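Citrate synthase (Mycobacterium tuberculosis, PDB 4TVM) catalyses the condensation of oxaloacetate with acetyl-CoA and water to give citrate and free CoA in the Krebs cycle. Local coordinates at residues A[41-46]-A[412-417]; A[122-127]-A[134-139]; A[177-182]-A[377-382]. One frame throughout, in Å; residues are numbered along the deposited sequence.

How the interactions relate
Interaction 2 is fully buried, whereas interactions 1 and 3 are only partly so. Interactions 2 and 3 lie on the same side of the chain's centre, about 12 Å apart between centres, and they touch: F124 packs on Y177, and V136 of helix 133-147 meets A178 of helix 159-182. Interaction 1 is remote, about 39 and 42 Å from them by centres, and brings together strands from near the two ends of the chain. All three rely largely on apolar packing across their segments: a phenylalanine and a threonine against an isoleucine at the strands, phenylalanines against a valine in interaction 2, methionine and proline against a tyrosine in interaction 3. Interactions 1 and 2 also meet the second subunit.

Interaction 1: residues A[41-46]-A[412-417]; sequences GHTTFD and RPRQIY. With OAA (oxaloacetate ion), chain B.
I416 meets two side chains of the strand 42-45, and each is turned differently against it. The F45 ring crosses the isoleucine at about a right angle and approaches obliquely, with F45 CD1 3.7 Å from I416 CG1. CG of F45 is anti to the backbone N (chi1 176°), which puts the ring beside the carbonyl carbon, where its CD1 side meets I416. T43 instead slides past I416 in the opposite direction, its OG1 3.5 Å from I416 CD1, a polar-to-methyl contact rather than a hydrogen bond. The other branch of T43, CG2, lies 4.0 Å from R414 CG, so it touches only the aliphatic base of the arginine; the far end leads away to NE, which is hydrogen-bonded to A50 O of the second subunit. Farther along, the poorly ordered R412 has NH2 3.6 Å from O4 of the oxaloacetate of chain B, with O5 over one guanidinium face; R391 NH2 of the second subunit hydrogen-bonds this ligand. The short axes of strands 42-45 and 414-417 approach to 7.9 Å at 100°, a crossing rather than sheet pairing. Residues of both strands pair in parallel with strand residues of the second subunit, extending the beta structure across the dimer interface.

Interaction 2: residues A[122-127]-A[134-139]; sequences RFFDGF and MPVLSS
S139, whose side chain borders the F127 ring, also helps to grip a carbonyl one turn earlier in helix 133-147: P135 O accepts both S139 N at 3.1 Å and S138 OG at 2.7 Å. The two donors come from the same face of the carbonyl plane. The hydroxyl lies 39° out of that plane, so it bonds from above and misses the lone-pair direction. The hydroxyl bond helps to hold the S138 side chain turned back onto its own helix.

Across the contact, F124 and F127 pack against V136 and S139 on one side of the helix, with F123 more distant. CG1 of V136 sits over one face of the F127 ring, 3.9 Å from its centroid and 30° off the normal, a CH-pi contact. The same methyl reaches F124, 3.5 Å from F124 CE2, where the two side chains cross at about a right angle. V136 CG1 points there because it is opposite the backbone N (chi1 -176°). S139 OG meets F127 differently, at the ring edge in the ring plane, 3.3 Å from F127 CZ, and it also lies near the edge of the F123 ring.

Beyond the pair, F124 meets the F187 ring edge-to-face. F123 and F127 meet F123 of the second subunit, while S139 O is hydrogen-bonded to S139 OG of that subunit. The chemistry therefore divides by partner: apolar V136 takes a ring face, S139 OG lies at ring edges while itself hydrogen-bonded outside the two segments, and the contact can be buried at the subunit interface without a polar bond between its segments.

Interaction 3: residues A[177-182]-A[377-382]; sequences YAYKKS and GFPTRM
Within 177-182, Y179 is the side chain that meets 377-382. Its ring edge receives P379: CE1 of Y179 lies 3.6 Å from P379 CG, which sits near the ring plane. M382 comes at about a right angle, with its CG 3.8 Å from Y179 CD1 and its SD 3.8 Å from Y179 CB. Since SD is 5.3 Å from the ring centroid and 73° off the normal, the Met-aromatic contact is oblique. Bends at chi2 (-65°) and chi3 (-76°) fold the methionine back, bringing SD and CE against the base of the tyrosine.

In the second shell, M382 N bonds to P379 O at 2.8 Å, closing a turn that presents both residues to the ring. On the helix side S182 OG hydrogen-bonds Y179 O at 2.6 Å, in the carbonyl plane on a lone pair. M382 and A178 both pack on P133, and Y179 touches T204 of helix 196-205.

The preceding helix 367-375 ends in a Schellman motif at G377, whose positive phi starts the loop. This is helix-to-loop packing in the mainly helical citrate synthase fold, set just before helix 383-403, which carries the oxaloacetate-pocket residues F387 and R391.

Interaction 1: residues A[41-46]-A[412-417]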
loop_
_atom_site.group_PDB
_atom_site.type_symbol
_atom_site.label_atom_id
_atom_site.label_comp_id
_atom_site.label_asym_id
_atom_site.label_seq_id
_atom_site.Cartn_x
_atom_site.Cartn_y
_atom_site.Cartn_z
ATOM N N GLY A 41 -8.884 -26.409 -11.805
ATOM C CA GLY A 41 -8.334 -26.644 -10.468
ATOM C C GLY A 41 -6.827 -26.409 -10.342
ATOM O O GLY A 41 -6.164 -26.999 -9.479
ATOM N N HIS A 42 -6.276 -25.550 -11.191
ATOM C CA HIS A 42 -4.863 -25.233 -11.131
ATOM C C HIS A 42 -4.639 -23.722 -11.153
ATOM O O HIS A 42 -5.492 -22.974 -11.621
ATOM C CB HIS A 42 -4.164 -25.883 -12.324
ATOM C CG HIS A 42 -3.820 -27.327 -12.114
ATOM N ND1 HIS A 42 -4.701 -28.357 -12.367
ATOM C CD2 HIS A 42 -2.675 -27.908 -11.690
ATOM C CE1 HIS A 42 -4.113 -29.508 -12.092
ATOM N NE2 HIS A 42 -2.879 -29.262 -11.691
ATOM N N THR A 43 -3.496 -23.289 -10.630
ATOM C CA THR A 43 -3.076 -21.887 -10.685
ATOM C C THR A 43 -1.728 -21.746 -11.368
ATOM O O THR A 43 -0.961 -22.711 -11.469
ATOM C CB THR A 43 -2.883 -21.272 -9.288
ATOM O OG1 THR A 43 -1.937 -22.049 -8.538
ATOM C CG2 THR A 43 -4.194 -21.172 -8.530
ATOM N N THR A 44 -1.434 -20.535 -11.834
ATOM C CA THR A 44 -0.079 -20.214 -12.250
ATOM C C THR A 44 0.669 -19.868 -10.989
ATOM O O THR A 44 0.100 -19.328 -10.045
ATOM C CB THR A 44 -0.018 -19.029 -13.242
ATOM O OG1 THR A 44 -0.562 -17.847 -12.628
ATOM C CG2 THR A 44 -0.794 -19.346 -14.549
ATOM N N PHE A 45 1.942 -20.206 -10.947
ATOM C CA PHE A 45 2.815 -19.755 -9.871
ATOM C C PHE A 45 3.892 -18.894 -10.537
ATOM O O PHE A 45 4.504 -19.336 -11.479
ATOM C CB PHE A 45 3.394 -20.968 -9.161
ATOM C CG PHE A 45 4.395 -20.636 -8.089
ATOM C CD1 PHE A 45 3.984 -20.085 -6.886
ATOM C CD2 PHE A 45 5.750 -20.921 -8.271
ATOM C CE1 PHE A 45 4.902 -19.790 -5.900
ATOM C CE2 PHE A 45 6.678 -20.629 -7.286
ATOM C CZ PHE A 45 6.254 -20.061 -6.098
ATOM N N ASP A 46 4.073 -17.656 -10.089
ATOM C CA ASP A 46 5.042 -16.726 -10.695
ATOM C C ASP A 46 5.602 -15.753 -9.687
ATOM O O ASP A 46 5.006 -14.720 -9.424
ATOM C CB ASP A 46 4.365 -15.909 -11.795
ATOM C CG ASP A 46 5.355 -15.102 -12.626
ATOM O OD1 ASP A 46 6.580 -15.359 -12.576
ATOM O OD2 ASP A 46 4.895 -14.219 -13.359
ATOM N N ARG A 412 -7.595 -10.244 -6.065
ATOM C CA ARG A 412 -7.780 -11.466 -5.282
ATOM C C ARG A 412 -6.749 -12.504 -5.736
ATOM O O ARG A 412 -7.082 -13.439 -6.448
ATOM C CB ARG A 412 -9.193 -12.000 -5.535
ATOM C CG ARG A 412 -9.705 -12.982 -4.498
ATOM C CD ARG A 412 -10.377 -12.233 -3.351
ATOM N NE ARG A 412 -10.480 -13.018 -2.118
ATOM C CZ ARG A 412 -9.446 -13.340 -1.342
ATOM N NH1 ARG A 412 -8.210 -12.969 -1.683
ATOM N NH2 ARG A 412 -9.639 -14.050 -0.232
ATOM N N PRO A 413 -5.482 -12.325 -5.366
ATOM C CA PRO A 413 -4.485 -13.312 -5.809
ATOM C C PRO A 413 -4.592 -14.652 -5.102
ATOM O O PRO A 413 -5.372 -14.792 -4.161
ATOM C CB PRO A 413 -3.147 -12.657 -5.456
ATOM C CG PRO A 413 -3.457 -11.213 -5.247
ATOM C CD PRO A 413 -4.857 -11.163 -4.717
ATOM N N ARG A 414 -3.777 -15.603 -5.545
ATOM C CA ARG A 414 -3.766 -16.917 -4.981
ATOM C C ARG A 414 -2.495 -17.203 -4.190
ATOM O O ARG A 414 -1.636 -16.315 -3.997
ATOM C CB ARG A 414 -3.959 -17.944 -6.102
ATOM C CG ARG A 414 -5.286 -17.785 -6.813
ATOM C CD ARG A 414 -6.431 -17.919 -5.828
ATOM N NE ARG A 414 -7.723 -17.742 -6.484
ATOM C CZ ARG A 414 -8.900 -18.031 -5.932
ATOM N NH1 ARG A 414 -8.968 -18.522 -4.690
ATOM N NH2 ARG A 414 -10.017 -17.829 -6.626
ATOM N N GLN A 415 -2.419 -18.440 -3.702
ATOM C CA GLN A 415 -1.230 -18.982 -3.076
ATOM C C GLN A 415 -1.112 -20.477 -3.409
ATOM O O GLN A 415 -2.011 -21.086 -3.965
ATOM C CB GLN A 415 -1.318 -18.810 -1.561
ATOM C CG GLN A 415 -2.633 -19.321 -0.983
ATOM C CD GLN A 415 -2.657 -19.331 0.525
ATOM O OE1 GLN A 415 -1.928 -18.595 1.183
ATOM N NE2 GLN A 415 -3.485 -20.170 1.076
ATOM N N ILE A 416 0.022 -21.045 -3.068
ATOM C CA ILE A 416 0.218 -22.465 -3.128
ATOM C C ILE A 416 0.316 -22.814 -1.683
ATOM O O ILE A 416 1.273 -22.399 -1.030
ATOM C CB ILE A 416 1.551 -22.830 -3.796
ATOM C CG1 ILE A 416 1.574 -22.273 -5.196
ATOM C CG2 ILE A 416 1.746 -24.345 -3.807
ATOM C CD1 ILE A 416 0.425 -22.768 -6.036
ATOM N N TYR A 417 -0.674 -23.532 -1.159
ATOM C CA TYR A 417 -0.703 -23.748 0.264
ATOM C C TYR A 417 0.305 -24.809 0.574
ATOM O O TYR A 417 0.332 -25.831 -0.078
ATOM C CB TYR A 417 -2.061 -24.180 0.754
ATOM C CG TYR A 417 -2.065 -24.341 2.247
ATOM C CD1 TYR A 417 -1.831 -23.257 3.065
ATOM C CD2 TYR A 417 -2.283 -25.573 2.836
ATOM C CE1 TYR A 417 -1.820 -23.392 4.427
ATOM C CE2 TYR A 417 -2.277 -25.711 4.205
ATOM C CZ TYR A 417 -2.057 -24.621 4.986
ATOM O OH TYR A 417 -2.053 -24.751 6.340
HETATM O O1 OAA B . -12.307 -11.048 5.984
HETATM O O2 OAA B . -14.233 -9.956 5.826
HETATM O O4 OAA B . -11.810 -11.686 1.342
HETATM O O5 OAA B . -9.893 -11.241 2.305
HETATM O O3 OAA B . -10.874 -10.107 4.237
HETATM C C1 OAA B . -13.242 -10.543 5.315
HETATM C C2 OAA B . -13.148 -10.676 3.820
HETATM C C3 OAA B . -11.680 -10.615 3.479
HETATM C C4 OAA B . -11.125 -11.194 2.272
#

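Interaction 2: residues A[122-127]-A[134-139]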
loop_
_atom_site.group_PDB
_atom_site.type_symbol
_atom_site.label_atom_id
_atom_site.label_comp_id
_atom_site.label_asym_id
_atom_site.label_seq_id
_atom_site.Cartn_x
_atom_site.Cartn_y
_atom_site.Cartn_z
ATOM N N ARG A 122 0.139 23.290 10.601
ATOM C CA ARG A 122 0.433 23.164 12.031
ATOM C C ARG A 122 0.711 21.725 12.480
ATOM O O ARG A 122 1.564 21.495 13.312
ATOM C CB ARG A 122 -0.732 23.718 12.842
ATOM C CG ARG A 122 -0.741 25.229 13.031
ATOM C CD ARG A 122 -2.123 25.706 13.477
ATOM N NE ARG A 122 -2.636 24.922 14.601
ATOM C CZ ARG A 122 -3.827 25.108 15.177
ATOM N NH1 ARG A 122 -4.656 26.060 14.747
ATOM N NH2 ARG A 122 -4.188 24.340 16.202
ATOM N N PHE A 123 -0.043 20.771 11.942
ATOM C CA PHE A 123 0.135 19.340 12.182
ATOM C C PHE A 123 1.569 18.835 12.039
ATOM O O PHE A 123 1.927 17.849 12.650
ATOM C CB PHE A 123 -0.748 18.624 11.182
ATOM C CG PHE A 123 -0.749 17.130 11.287
ATOM C CD1 PHE A 123 0.142 16.378 10.545
ATOM C CD2 PHE A 123 -1.722 16.484 12.020
ATOM C CE1 PHE A 123 0.107 14.993 10.576
ATOM C CE2 PHE A 123 -1.762 15.097 12.071
ATOM C CZ PHE A 123 -0.848 14.347 11.336
ATOM N N PHE A 124 2.400 19.527 11.255
ATOM C CA PHE A 124 3.841 19.255 11.263
ATOM C C PHE A 124 4.479 19.480 12.628
ATOM O O PHE A 124 5.559 18.940 12.922
ATOM C CB PHE A 124 4.567 20.087 10.196
ATOM C CG PHE A 124 4.415 19.541 8.772
ATOM C CD1 PHE A 124 3.320 19.891 7.981
ATOM C CD2 PHE A 124 5.370 18.699 8.238
ATOM C CE1 PHE A 124 3.184 19.415 6.690
ATOM C CE2 PHE A 124 5.258 18.229 6.947
ATOM C CZ PHE A 124 4.159 18.587 6.167
ATOM N N ASP A 125 3.802 20.251 13.471
ATOM C CA ASP A 125 4.327 20.582 14.784
ATOM C C ASP A 125 4.435 19.393 15.724
ATOM O O ASP A 125 5.276 19.389 16.624
ATOM C CB ASP A 125 3.493 21.705 15.423
ATOM C CG ASP A 125 3.706 23.043 14.733
ATOM O OD1 ASP A 125 4.577 23.107 13.840
ATOM O OD2 ASP A 125 3.015 24.031 15.070
ATOM N N GLY A 126 3.600 18.382 15.496
ATOM C CA GLY A 126 3.534 17.208 16.353
ATOM C C GLY A 126 4.639 16.201 16.146
ATOM O O GLY A 126 4.930 15.370 17.028
ATOM N N PHE A 127 5.266 16.230 14.983
ATOM C CA PHE A 127 6.394 15.333 14.759
ATOM C C PHE A 127 7.596 15.723 15.641
ATOM O O PHE A 127 7.704 16.866 16.107
ATOM C CB PHE A 127 6.764 15.319 13.273
ATOM C CG PHE A 127 5.709 14.687 12.413
ATOM C CD1 PHE A 127 5.463 13.318 12.483
ATOM C CD2 PHE A 127 4.955 15.446 11.534
ATOM C CE1 PHE A 127 4.497 12.737 11.676
ATOM C CE2 PHE A 127 3.969 14.862 10.739
ATOM C CZ PHE A 127 3.734 13.514 10.818
ATOM N N MET A 134 10.806 11.068 5.119
ATOM C CA MET A 134 9.983 10.048 4.547
ATOM C C MET A 134 8.815 9.657 5.442
ATOM O O MET A 134 7.722 9.472 4.957
ATOM C CB MET A 134 10.826 8.855 4.220
ATOM C CG MET A 134 10.140 7.960 3.243
ATOM S SD MET A 134 9.769 8.847 1.718
ATOM C CE MET A 134 8.636 7.622 1.066
ATOM N N PRO A 135 9.047 9.508 6.745
ATOM C CA PRO A 135 7.945 9.219 7.660
ATOM C C PRO A 135 6.882 10.300 7.734
ATOM O O PRO A 135 5.684 10.015 7.756
ATOM C CB PRO A 135 8.642 9.106 9.019
ATOM C CG PRO A 135 10.026 8.674 8.710
ATOM C CD PRO A 135 10.340 9.073 7.294
ATOM N N VAL A 136 7.337 11.533 7.792
ATOM C CA VAL A 136 6.474 12.673 7.936
ATOM C C VAL A 136 5.544 12.790 6.763
ATOM O O VAL A 136 4.373 13.050 6.928
ATOM C CB VAL A 136 7.305 13.972 8.006
ATOM C CG1 VAL A 136 6.391 15.163 8.255
ATOM C CG2 VAL A 136 8.356 13.879 9.103
ATOM N N LEU A 137 6.091 12.630 5.571
ATOM C CA LEU A 137 5.325 12.676 4.321
ATOM C C LEU A 137 4.271 11.568 4.175
ATOM O O LEU A 137 3.174 11.806 3.679
ATOM C CB LEU A 137 6.311 12.608 3.152
ATOM C CG LEU A 137 5.893 12.107 1.773
ATOM C CD1 LEU A 137 5.300 13.224 0.973
ATOM C CD2 LEU A 137 7.111 11.559 1.041
ATOM N N SER A 138 4.574 10.342 4.552
ATOM C CA SER A 138 3.511 9.322 4.492
ATOM C C SER A 138 2.407 9.702 5.505
ATOM O O SER A 138 1.204 9.561 5.239
ATOM C CB SER A 138 4.074 7.960 4.846
ATOM O OG SER A 138 4.909 8.110 5.993
ATOM N N SER A 139 2.833 10.213 6.659
ATOM C CA SER A 139 1.901 10.505 7.710
ATOM C C SER A 139 0.945 11.579 7.242
ATOM O O SER A 139 -0.268 11.470 7.444
ATOM C CB SER A 139 2.652 10.933 8.959
ATOM O OG SER A 139 1.816 10.895 10.092
#

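Interaction 3: residues A[177-182]-A[377-382]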
loop_
_atom_site.group_PDB
_atom_site.type_symbol
_atom_site.label_atom_id
_atom_site.label_comp_id
_atom_site.label_asym_id
_atom_site.label_seq_id
_atom_site.Cartn_x
_atom_site.Cartn_y
_atom_site.Cartn_z
ATOM N N TYR A 177 8.018 20.953 3.393
ATOM C CA TYR A 177 7.846 21.145 4.831
ATOM C C TYR A 177 8.475 20.045 5.656
ATOM O O TYR A 177 8.958 20.289 6.745
ATOM C CB TYR A 177 6.383 21.282 5.197
ATOM C CG TYR A 177 5.799 22.597 4.798
ATOM C CD1 TYR A 177 6.492 23.485 3.967
ATOM C CD2 TYR A 177 4.555 22.963 5.241
ATOM C CE1 TYR A 177 5.942 24.686 3.605
ATOM C CE2 TYR A 177 4.007 24.171 4.887
ATOM C CZ TYR A 177 4.707 25.020 4.071
ATOM O OH TYR A 177 4.135 26.202 3.725
ATOM N N ALA A 178 8.463 18.831 5.138
ATOM C CA ALA A 178 9.053 17.718 5.849
ATOM C C ALA A 178 10.557 17.915 5.924
ATOM O O ALA A 178 11.183 17.547 6.898
ATOM C CB ALA A 178 8.702 16.426 5.149
ATOM N N TYR A 179 11.143 18.484 4.878
ATOM C CA TYR A 179 12.564 18.859 4.905
ATOM C C TYR A 179 12.774 19.896 5.960
ATOM O O TYR A 179 13.627 19.749 6.806
ATOM C CB TYR A 179 13.043 19.435 3.556
ATOM C CG TYR A 179 14.431 19.944 3.639
ATOM C CD1 TYR A 179 15.495 19.073 3.738
ATOM C CD2 TYR A 179 14.700 21.324 3.659
ATOM C CE1 TYR A 179 16.793 19.550 3.832
ATOM C CE2 TYR A 179 15.992 21.805 3.759
ATOM C CZ TYR A 179 17.030 20.912 3.852
ATOM O OH TYR A 179 18.319 21.363 3.942
ATOM N N LYS A 180 11.984 20.949 5.941
ATOM C CA LYS A 180 12.228 22.018 6.912
ATOM C C LYS A 180 12.159 21.505 8.330
ATOM O O LYS A 180 12.920 21.951 9.200
ATOM C CB LYS A 180 11.255 23.171 6.718
ATOM C CG LYS A 180 11.523 23.951 5.431
ATOM C CD LYS A 180 12.950 24.467 5.434
ATOM C CE LYS A 180 13.147 25.645 4.486
ATOM N NZ LYS A 180 14.550 26.136 4.561
ATOM N N LYS A 181 11.248 20.559 8.540
ATOM C CA LYS A 181 11.093 19.904 9.814
ATOM C C LYS A 181 12.312 19.072 10.177
ATOM O O LYS A 181 12.697 19.014 11.329
ATOM C CB LYS A 181 9.857 19.020 9.792
ATOM C CG LYS A 181 9.471 18.453 11.164
ATOM C CD LYS A 181 9.088 19.563 12.129
ATOM C CE LYS A 181 9.097 19.076 13.563
ATOM N NZ LYS A 181 8.579 20.170 14.442
ATOM N N SER A 182 12.932 18.435 9.192
ATOM C CA SER A 182 14.061 17.558 9.443
ATOM C C SER A 182 15.298 18.331 9.884
ATOM O O SER A 182 16.289 17.760 10.333
ATOM C CB SER A 182 14.361 16.754 8.183
ATOM O OG SER A 182 15.012 17.548 7.203
ATOM N N GLY A 377 22.193 20.085 -3.265
ATOM C CA GLY A 377 22.040 20.366 -1.832
ATOM C C GLY A 377 21.006 19.519 -1.089
ATOM O O GLY A 377 20.685 19.793 0.086
ATOM N N PHE A 378 20.478 18.483 -1.747
ATOM C CA PHE A 378 19.512 17.621 -1.099
ATOM C C PHE A 378 20.263 16.620 -0.258
ATOM O O PHE A 378 21.229 15.999 -0.737
ATOM C CB PHE A 378 18.617 16.925 -2.117
ATOM C CG PHE A 378 17.635 17.859 -2.799
ATOM C CD1 PHE A 378 16.576 18.401 -2.091
ATOM C CD2 PHE A 378 17.786 18.203 -4.123
ATOM C CE1 PHE A 378 15.696 19.264 -2.690
ATOM C CE2 PHE A 378 16.902 19.063 -4.735
ATOM C CZ PHE A 378 15.855 19.598 -4.014
ATOM N N PRO A 379 19.834 16.452 1.007
ATOM C CA PRO A 379 20.431 15.480 1.863
ATOM C C PRO A 379 19.839 14.107 1.564
ATOM O O PRO A 379 18.718 14.013 1.038
ATOM C CB PRO A 379 20.026 15.957 3.242
ATOM C CG PRO A 379 18.701 16.637 3.051
ATOM C CD PRO A 379 18.693 17.151 1.649
ATOM N N THR A 380 20.578 13.050 1.916
ATOM C CA THR A 380 20.284 11.732 1.421
ATOM C C THR A 380 18.864 11.280 1.770
ATOM O O THR A 380 18.241 10.554 1.000
ATOM C CB THR A 380 21.340 10.718 1.921
ATOM O OG1 THR A 380 22.647 11.139 1.493
ATOM C CG2 THR A 380 21.063 9.328 1.363
ATOM N N ARG A 381 18.347 11.725 2.911
ATOM C CA ARG A 381 17.007 11.331 3.349
ATOM C C ARG A 381 15.908 12.162 2.706
ATOM O O ARG A 381 14.763 12.106 3.135
ATOM C CB ARG A 381 16.890 11.405 4.871
ATOM C CG ARG A 381 17.283 10.107 5.574
ATOM C CD ARG A 381 17.815 10.358 6.971
ATOM N NE ARG A 381 18.538 9.203 7.504
ATOM C CZ ARG A 381 19.490 9.266 8.435
ATOM N NH1 ARG A 381 19.872 10.431 8.958
ATOM N NH2 ARG A 381 20.080 8.149 8.846
ATOM N N MET A 382 16.227 12.932 1.674
ATOM C CA MET A 382 15.171 13.519 0.870
ATOM C C MET A 382 15.028 12.739 -0.401
ATOM O O MET A 382 14.084 12.968 -1.119
ATOM C CB MET A 382 15.453 14.990 0.539
ATOM C CG MET A 382 15.069 15.968 1.644
ATOM S SD MET A 382 13.294 16.026 1.965
ATOM C CE MET A 382 12.640 16.981 0.583
#